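Local structure of HAD-superfamily hydrolase, subfamily IA, variant 1 (Ehrlichia chaffeensis, 3KZX) at residues Y219-R222 and N223-Q227. The protein probably hydrolyses 2-phosphoglycolate to glycolate and phosphate, as a phosphatase of the HAD-like hydrolase superfamily. Sequence-based numbering, arbitrary orientation.
Sequences YDIR and NFICQ
Ile-221 and Ile-225 sit one turn apart on the inner side of the C-terminal helix 218-229. Their side chains run side by side and point the same way. CG2 of Ile-221 meets CD1 of Ile-225 at 3.9 Å. Chi1 near -65° in both residues sets CG1 beside the backbone N and CG2 anti to it, which puts CG2 of Ile-221 next to Ile-225. Ile-225 CG1 also lies 3.5 Å from the carbonyl O of Ile-221. Ile-221 O accepts the N-H of Ile-225, with N to O 2.9 Å. Both isoleucines are buried: Ile-221 packs on Leu-111 and Phe-215, Ile-225 on Leu-115 and Pro-25.

Arg-222 projects out from the helix, nearly at right angles to its axis. Its CG is anti to the backbone N (chi1 -175°) and the chain stays extended to NE, which hydrogen-bonds OG1 of Thr-114. SG of Cys-226 lies over one face of the guanidinium and is 4.2 Å from CG of Arg-222. ND2 of Asn-223 comes near the guanidinium edge, 3.9 Å from NH1 of Arg-222, with the amide and guanidinium planes 72° apart.

This is the last helix of a Rossmann-like HAD core, directly following the edge strand 213-215 of the parallel sheet. It packs beside helix 108-117. The regular i to i+4 backbone bonds continue through both segments.

The opposite side is looser and polar. Asp-220 and Asn-223 are exposed and joined through one water. The water donates to OD1 of Asp-220 at 2.6 Å and to OD1 of Asn-223 at 2.9 Å. OD2 of Asp-220 is hydrogen-bonded close by in the chain.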
# COMPACT_ATOMS: atom_id res chain seq x y z
N TYR A 219 -7.16 9.17 9.04
CA TYR A 219 -7.93 9.69 10.19
C TYR A 219 -9.45 9.51 9.92
O TYR A 219 -10.20 9.04 10.78
CB TYR A 219 -7.60 11.17 10.48
CG TYR A 219 -6.13 11.55 10.63
CD1 TYR A 219 -5.39 11.18 11.76
CD2 TYR A 219 -5.49 12.32 9.66
CE1 TYR A 219 -4.04 11.55 11.90
CE2 TYR A 219 -4.16 12.70 9.78
CZ TYR A 219 -3.44 12.31 10.90
OH TYR A 219 -2.11 12.69 11.01
N ASP A 220 -9.89 9.83 8.71
CA ASP A 220 -11.28 9.66 8.32
C ASP A 220 -11.68 8.19 8.27
O ASP A 220 -12.79 7.85 8.68
CB ASP A 220 -11.57 10.34 6.97
CG ASP A 220 -11.43 11.88 7.03
OD1 ASP A 220 -11.65 12.48 8.10
OD2 ASP A 220 -11.12 12.49 6.00
N ILE A 221 -10.76 7.32 7.84
CA ILE A 221 -11.07 5.89 7.80
C ILE A 221 -11.21 5.37 9.21
O ILE A 221 -12.14 4.61 9.51
CB ILE A 221 -10.00 5.09 7.08
CG1 ILE A 221 -9.98 5.45 5.58
CG2 ILE A 221 -10.22 3.56 7.31
CD1 ILE A 221 -8.79 4.85 4.77
N ARG A 222 -10.31 5.80 10.11
CA ARG A 222 -10.39 5.40 11.52
C ARG A 222 -11.72 5.85 12.15
O ARG A 222 -12.37 5.07 12.85
CB ARG A 222 -9.21 5.92 12.31
CG ARG A 222 -9.19 5.42 13.78
CD ARG A 222 -8.06 6.12 14.51
NE ARG A 222 -8.13 5.99 15.96
CZ ARG A 222 -8.88 6.74 16.77
NH1 ARG A 222 -9.66 7.72 16.30
NH2 ARG A 222 -8.85 6.52 18.07
N ASN A 223 -12.10 7.10 11.95
CA ASN A 223 -13.40 7.58 12.43
C ASN A 223 -14.58 6.75 11.91
O ASN A 223 -15.49 6.41 12.67
CB ASN A 223 -13.61 9.06 12.12
CG ASN A 223 -12.73 9.96 12.96
OD1 ASN A 223 -12.36 11.08 12.54
ND2 ASN A 223 -12.36 9.48 14.12
N PHE A 224 -14.54 6.42 10.63
CA PHE A 224 -15.57 5.61 9.99
C PHE A 224 -15.67 4.23 10.62
O PHE A 224 -16.75 3.77 10.99
CB PHE A 224 -15.27 5.50 8.50
CG PHE A 224 -16.25 4.68 7.72
CD1 PHE A 224 -17.54 5.15 7.50
CD2 PHE A 224 -15.86 3.50 7.14
CE1 PHE A 224 -18.44 4.43 6.73
CE2 PHE A 224 -16.74 2.76 6.34
CZ PHE A 224 -18.05 3.21 6.17
N ILE A 225 -14.53 3.59 10.83
CA ILE A 225 -14.56 2.24 11.41
C ILE A 225 -14.97 2.29 12.89
O ILE A 225 -15.78 1.46 13.36
CB ILE A 225 -13.22 1.50 11.21
CG1 ILE A 225 -13.00 1.27 9.70
CG2 ILE A 225 -13.27 0.17 12.01
CD1 ILE A 225 -11.71 0.59 9.32
N CYS A 226 -14.49 3.28 13.63
CA CYS A 226 -14.94 3.46 15.01
C CYS A 226 -16.45 3.69 15.08
O CYS A 226 -17.12 3.20 15.99
CB CYS A 226 -14.22 4.63 15.69
SG CYS A 226 -12.49 4.27 16.03
N GLN A 227 -16.97 4.45 14.14
CA GLN A 227 -18.41 4.71 14.11
C GLN A 227 -19.18 3.40 13.85
O GLN A 227 -20.21 3.18 14.48
CB GLN A 227 -18.75 5.82 13.10
CG GLN A 227 -18.34 7.19 13.58
CD GLN A 227 -18.06 8.19 12.48
OE1 GLN A 227 -17.50 9.24 12.76
NE2 GLN A 227 -18.46 7.88 11.24
O HOH W 1 -13.29 12.36 10.10